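Local coordinates for protein mirolysin (Tannerella forsythia, PDB 6R7V) that probably hydrolyses peptide bonds as a pappalysin-family zinc metallopeptidase of the metzincin group, captured here as a zymogen kept latent by a cysteine switch, at residues 288-291 / 296-299; 28-33 / 214-219. The protein carries 1 engineered substitution. All blocks are in the same frame, centred on the assembly; numbering follows the deposited sequence. Where two conformers were deposited one is given.

Contact 1. Residues 288-291 / 296-299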
loop_
_atom_site.group_PDB
_atom_site.type_symbol
_atom_site.label_atom_id
_atom_site.label_comp_id
_atom_site.label_asym_id
_atom_site.label_seq_id
_atom_site.Cartn_x
_atom_site.Cartn_y
_atom_site.Cartn_z
ATOM N N SER A 288 -1.664 -9.098 11.091
ATOM C CA SER A 288 -0.685 -10.013 11.690
ATOM C C SER A 288 0.685 -9.352 11.894
ATOM O O SER A 288 1.426 -9.768 12.798
ATOM C CB SER A 288 -0.543 -11.280 10.850
ATOM O OG SER A 288 0.185 -11.067 9.652
ATOM N N LEU A 289 0.997 -8.307 11.125
ATOM C CA LEU A 289 2.289 -7.598 11.257
ATOM C C LEU A 289 2.382 -6.836 12.558
ATOM O O LEU A 289 3.475 -6.406 12.928
ATOM C CB LEU A 289 2.483 -6.624 10.093
ATOM C CG LEU A 289 2.483 -7.226 8.696
ATOM C CD1 LEU A 289 2.505 -6.142 7.664
ATOM C CD2 LEU A 289 3.691 -8.130 8.462
ATOM N N PHE A 290 1.258 -6.704 13.285
ATOM C CA PHE A 290 1.259 -5.941 14.523
ATOM C C PHE A 290 1.122 -6.865 15.729
ATOM O O PHE A 290 0.851 -6.387 16.824
ATOM C CB PHE A 290 0.163 -4.886 14.472
ATOM C CG PHE A 290 0.378 -3.932 13.327
ATOM C CD1 PHE A 290 1.096 -2.747 13.508
ATOM C CD2 PHE A 290 -0.159 -4.197 12.070
ATOM C CE1 PHE A 290 1.283 -1.866 12.449
ATOM C CE2 PHE A 290 0.035 -3.313 11.009
ATOM C CZ PHE A 290 0.768 -2.165 11.201
ATOM N N ASP A 291 1.354 -8.181 15.540
ATOM C CA ASP A 291 1.377 -9.164 16.629
ATOM C C ASP A 291 2.206 -8.545 17.762
ATOM O O ASP A 291 3.323 -8.119 17.507
ATOM C CB ASP A 291 2.007 -10.461 16.087
ATOM C CG ASP A 291 2.218 -11.558 17.090
ATOM O OD1 ASP A 291 3.003 -11.352 18.039
ATOM O OD2 ASP A 291 1.644 -12.634 16.903
ATOM N N ILE A 296 6.484 -7.656 13.073
ATOM C CA ILE A 296 7.581 -6.799 12.598
ATOM C C ILE A 296 7.246 -5.295 12.788
ATOM O O ILE A 296 8.171 -4.508 13.008
ATOM C CB ILE A 296 7.974 -7.148 11.128
ATOM C CG1 ILE A 296 9.346 -6.565 10.727
ATOM C CG2 ILE A 296 6.887 -6.771 10.118
ATOM C CD1 ILE A 296 10.581 -7.365 11.165
ATOM N N ARG A 297 5.936 -4.905 12.747
ATOM C CA ARG A 297 5.549 -3.507 12.911
ATOM C C ARG A 297 4.938 -3.247 14.309
ATOM O O ARG A 297 4.325 -2.208 14.504
ATOM C CB ARG A 297 4.585 -3.077 11.783
ATOM C CG ARG A 297 5.123 -3.382 10.377
ATOM C CD ARG A 297 4.418 -2.493 9.323
ATOM N NE ARG A 297 4.868 -2.723 7.941
ATOM C CZ ARG A 297 6.012 -2.252 7.448
ATOM N NH1 ARG A 297 6.868 -1.603 8.235
ATOM N NH2 ARG A 297 6.328 -2.457 6.178
ATOM N N ARG A 298 5.145 -4.144 15.297
ATOM C CA ARG A 298 4.556 -3.965 16.633
ATOM C C ARG A 298 4.990 -2.668 17.346
ATOM O O ARG A 298 4.176 -2.095 18.075
ATOM C CB ARG A 298 4.827 -5.182 17.533
ATOM C CG ARG A 298 6.269 -5.297 17.987
ATOM C CD ARG A 298 6.578 -6.610 18.700
ATOM N NE ARG A 298 7.987 -6.676 19.093
ATOM C CZ ARG A 298 8.973 -7.131 18.323
ATOM N NH1 ARG A 298 8.718 -7.576 17.099
ATOM N NH2 ARG A 298 10.219 -7.156 18.777
ATOM N N GLU A 299 6.245 -2.206 17.139
ATOM C CA GLU A 299 6.764 -1.001 17.807
ATOM C C GLU A 299 5.972 0.242 17.412
ATOM O O GLU A 299 5.827 1.168 18.215
ATOM C CB GLU A 299 8.250 -0.776 17.502
ATOM C CG GLU A 299 9.018 -0.151 18.650
ATOM C CD GLU A 299 9.623 1.207 18.369
ATOM O OE1 GLU A 299 10.846 1.272 18.107
ATOM O OE2 GLU A 299 8.877 2.211 18.418
#
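The type I beta turn S288–D291, which begins at the end of helix 280-288, meets the loop that leads into helix 299-302, L289 meeting I296 and R297, and F290 meeting R297. One backbone bond ties the two together: R297 N donates to L289 O over 2.9 Å, with an N-H...O angle of 154° and the donor tilted 19° from the carbonyl plane. Side by side and pointing the same way, L289 and I296 touch by branch methyls, L289 CD2 lying 3.8 Å from I296 CG2. The aliphatic part of R297 runs alongside L289, R297 CG lying 4.2 Å from L289 CB. R297 CB also sits over the F290 ring in an off-centre CH-pi contact, 4.0 Å from the ring centroid, while R297 O lies 3.4 Å from F290 CD1 at an oblique angle. With CG anti to its own carbonyl carbon (chi1 -53°), R297 then extends straight through to NE, carrying the guanidinium beyond the turn. There NH1 forms a salt bridge with D180, NH2 bonds to W212 O, and the group makes a cation-pi contact with the W212 indole. At the far end of the turn R298 CB rests 3.3 Å from D291 O. D291 braces its own loop, OD1 accepting from the N atoms of Q293 and T294 and OD2 from S39 N. The contact thus sets a small apolar patch of L289, I296 and the F290 ring beside a buried arginine whose charge is probably offset by carboxylate, carbonyl and aromatic ring together, linking the loop before helix 299-302 to the end of helix 203-212.

Contact 2. Residues 28-33 / 214-219. With ZN (zinc ion), chain D; CA (calcium ion), chain B; GOL (glycerol), chain H.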
loop_
_atom_site.group_PDB
_atom_site.type_symbol
_atom_site.label_atom_id
_atom_site.label_comp_id
_atom_site.label_asym_id
_atom_site.label_seq_id
_atom_site.Cartn_x
_atom_site.Cartn_y
_atom_site.Cartn_z
ATOM N N ASP A 28 11.229 -17.871 3.191
ATOM C CA ASP A 28 11.384 -17.988 4.652
ATOM C C ASP A 28 10.264 -17.229 5.343
ATOM O O ASP A 28 9.632 -17.738 6.266
ATOM C CB ASP A 28 12.737 -17.436 5.151
ATOM C CG ASP A 28 13.991 -18.194 4.767
ATOM O OD1 ASP A 28 13.897 -19.413 4.521
ATOM O OD2 ASP A 28 15.073 -17.570 4.752
ATOM N N TRP A 29 9.997 -16.003 4.863
ATOM C CA TRP A 29 8.938 -15.167 5.430
ATOM C C TRP A 29 7.576 -15.886 5.402
ATOM O O TRP A 29 6.873 -15.940 6.425
ATOM C CB TRP A 29 8.887 -13.858 4.621
ATOM C CG TRP A 29 7.921 -12.846 5.178
ATOM C CD1 TRP A 29 6.605 -12.691 4.846
ATOM C CD2 TRP A 29 8.205 -11.856 6.169
ATOM N NE1 TRP A 29 6.041 -11.689 5.602
ATOM C CE2 TRP A 29 7.010 -11.137 6.401
ATOM C CE3 TRP A 29 9.364 -11.496 6.886
ATOM C CZ2 TRP A 29 6.937 -10.080 7.315
ATOM C CZ3 TRP A 29 9.294 -10.441 7.785
ATOM C CH2 TRP A 29 8.084 -9.773 8.024
ATOM N N GLU A 30 7.236 -16.493 4.259
ATOM C CA GLU A 30 5.951 -17.195 4.114
ATOM C C GLU A 30 5.872 -18.479 4.940
ATOM O O GLU A 30 4.792 -18.814 5.424
ATOM C CB GLU A 30 5.672 -17.532 2.639
ATOM C CG GLU A 30 5.292 -16.313 1.818
ATOM C CD GLU A 30 4.083 -15.560 2.341
ATOM O OE1 GLU A 30 3.071 -16.211 2.693
ATOM O OE2 GLU A 30 4.154 -14.312 2.397
ATOM N N ASN A 31 7.003 -19.182 5.120
ATOM C CA ASN A 31 7.062 -20.422 5.914
ATOM C C ASN A 31 6.870 -20.115 7.398
ATOM O O ASN A 31 6.333 -20.949 8.135
ATOM C CB ASN A 31 8.397 -21.147 5.697
ATOM C CG ASN A 31 8.532 -21.904 4.391
ATOM O OD1 ASN A 31 7.548 -22.286 3.742
ATOM N ND2 ASN A 31 9.775 -22.169 3.988
ATOM N N GLN A 32 7.288 -18.907 7.825
ATOM C CA GLN A 32 7.270 -18.428 9.211
ATOM C C GLN A 32 6.069 -17.541 9.563
ATOM O O GLN A 32 5.861 -17.278 10.749
ATOM C CB GLN A 32 8.560 -17.630 9.482
ATOM C CG GLN A 32 9.780 -18.522 9.744
ATOM C CD GLN A 32 11.046 -18.078 9.044
ATOM O OE1 GLN A 32 11.628 -18.820 8.240
ATOM N NE2 GLN A 32 11.511 -16.867 9.333
ATOM N N ILE A 33 5.289 -17.071 8.563
ATOM C CA ILE A 33 4.168 -16.144 8.781
ATOM C C ILE A 33 3.068 -16.745 9.695
ATOM O O ILE A 33 2.490 -15.996 10.485
ATOM C CB ILE A 33 3.587 -15.595 7.438
ATOM C CG1 ILE A 33 2.889 -14.226 7.624
ATOM C CG2 ILE A 33 2.686 -16.593 6.700
ATOM C CD1 ILE A 33 3.833 -13.044 7.926
ATOM N N ASP A 214 2.027 -6.189 3.585
ATOM C CA ASP A 214 2.356 -7.564 3.181
ATOM C C ASP A 214 1.464 -8.161 2.094
ATOM O O ASP A 214 1.621 -9.359 1.773
ATOM C CB ASP A 214 2.376 -8.524 4.412
ATOM C CG ASP A 214 3.516 -9.500 4.399
ATOM O OD1 ASP A 214 4.495 -9.232 3.711
ATOM O OD2 ASP A 214 3.405 -10.554 5.072
ATOM N N LEU A 215 0.566 -7.387 1.501
ATOM C CA LEU A 215 -0.274 -7.964 0.450
ATOM C C LEU A 215 0.417 -7.959 -0.889
ATOM O O LEU A 215 1.186 -7.026 -1.205
ATOM C CB LEU A 215 -1.597 -7.198 0.313
ATOM C CG LEU A 215 -2.465 -7.125 1.561
ATOM C CD1 LEU A 215 -3.783 -6.458 1.237
ATOM C CD2 LEU A 215 -2.693 -8.511 2.187
ATOM N N ARG A 216 0.052 -8.943 -1.709
ATOM C CA ARG A 216 0.558 -9.081 -3.074
ATOM C C ARG A 216 -0.539 -8.824 -4.074
ATOM O O ARG A 216 -1.739 -8.987 -3.789
ATOM C CB ARG A 216 1.057 -10.508 -3.288
ATOM C CG ARG A 216 2.227 -10.858 -2.411
ATOM C CD ARG A 216 2.804 -12.156 -2.872
ATOM N NE ARG A 216 3.769 -12.676 -1.916
ATOM C CZ ARG A 216 4.518 -13.745 -2.146
ATOM N NH1 ARG A 216 4.459 -14.366 -3.319
ATOM N NH2 ARG A 216 5.342 -14.195 -1.214
ATOM N N HIS A 217 -0.130 -8.577 -5.315
ATOM C CA HIS A 217 -1.093 -8.495 -6.410
ATOM C C HIS A 217 -1.956 -9.731 -6.455
ATOM O O HIS A 217 -1.450 -10.856 -6.347
ATOM C CB HIS A 217 -0.362 -8.328 -7.719
ATOM C CG HIS A 217 0.268 -6.987 -7.827
ATOM N ND1 HIS A 217 1.426 -6.805 -8.531
ATOM C CD2 HIS A 217 -0.110 -5.806 -7.289
ATOM C CE1 HIS A 217 1.715 -5.517 -8.434
ATOM N NE2 HIS A 217 0.846 -4.877 -7.663
ATOM N N ILE A 218 -3.265 -9.513 -6.627
ATOM C CA ILE A 218 -4.243 -10.590 -6.484
ATOM C C ILE A 218 -4.048 -11.721 -7.528
ATOM O O ILE A 218 -4.375 -12.877 -7.263
ATOM C CB ILE A 218 -5.661 -9.995 -6.548
ATOM C CG1 ILE A 218 -6.724 -11.030 -6.186
ATOM C CG2 ILE A 218 -5.952 -9.340 -7.922
ATOM C CD1 ILE A 218 -8.077 -10.401 -5.844
ATOM N N TRP A 219 -3.514 -11.381 -8.700
ATOM C CA TRP A 219 -3.319 -12.390 -9.750
ATOM C C TRP A 219 -1.993 -13.170 -9.623
ATOM O O TRP A 219 -1.742 -14.072 -10.441
ATOM C CB TRP A 219 -3.432 -11.765 -11.144
ATOM C CG TRP A 219 -2.288 -10.887 -11.499
ATOM C CD1 TRP A 219 -1.168 -11.231 -12.192
ATOM C CD2 TRP A 219 -2.131 -9.509 -11.135
ATOM N NE1 TRP A 219 -0.311 -10.152 -12.265
ATOM C CE2 TRP A 219 -0.884 -9.081 -11.638
ATOM C CE3 TRP A 219 -2.953 -8.576 -10.485
ATOM C CZ2 TRP A 219 -0.414 -7.771 -11.471
ATOM C CZ3 TRP A 219 -2.482 -7.283 -10.307
ATOM C CH2 TRP A 219 -1.232 -6.884 -10.826
HETATM ZN ZN ZN D . 1.025 -3.117 -6.673
HETATM CA CA CA B . -2.111 -15.697 -12.008
HETATM C C1 GOL H . 5.030 -10.395 0.576
HETATM O O1 GOL H . 3.695 -10.786 0.318
HETATM C C2 GOL H . 5.641 -11.275 1.640
HETATM O O2 GOL H . 5.810 -12.603 1.134
HETATM C C3 GOL H . 6.979 -10.748 2.107
HETATM O O3 GOL H . 6.866 -9.477 2.757
HETATM O O HOH W 1 -2.580 -17.181 -10.208
#
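W29 NE1 donates to D214 OD2 over 2.9 Å, an almost straight bond of 163° between helix 20-32 and the loop after helix 203-212. The carboxylate oxygen lies near the indole plane and is met on its syn side, somewhat out of the carboxylate plane, although ring and carboxylate planes stand 81° apart. W29 CG, anti to the backbone N (chi1 -175°), carries the indole N-H toward D214, and the I33 CD1 methyl comes to 3.8 Å from D214 OD2 without bonding it. E30 and R216 approach from opposite directions, but their salt bridge is long, 3.8 Å from E30 OE2 to R216 NH2. A glycerol, probably from the crystallisation liquor, fills in between: its O2 bonds to E30 OE2 at 2.7 Å and receives R216 NH2, its O1 receives R216 NE and donates to D214 O, and its O3 donates to D214 OD1 at 2.6 Å. C3 of the glycerol lies over one face of the W29 indole. Behind this shell R285 of helix 280-288 forms salt bridges with both E30 and D214, so its charge probably eases the proximity of the two acids. Farther along the loop, H217 NE2 binds zinc at 2.0 Å with H207, H211 and C6, its ND1 bonded to D221, and W219 O joins a calcium site. D214 has positive phi as the C-prime residue of a Schellman motif ending helix 203-212, at the position of the glycine in the metzincin zinc-binding consensus, where the chain turns from the helix to its third histidine.

Contacts 1 and 2 lie about 15 Å apart between centres yet touch directly, L289 and I296 meeting the W29 indole and L289 also meeting D214. W29 CH2 packs 3.9 Å from I296 CG2, L289 CD2 lies 4.0 Å from W29 CZ2, and L289 CD1 lies 4.0 Å from D214 CB. R285 and P170 serve both: the backbone oxygen of R285 takes S288 OG while its guanidinium pairs with the acids of contact 2, and P170 touches L289, R297 and D214. Only contact 2 includes a zinc ligand, whereas the R297 side chain is about 14 Å from the zinc. Helix 203-212 and the loop after it are held at two points, by R297 at W212 and by W29 at D214.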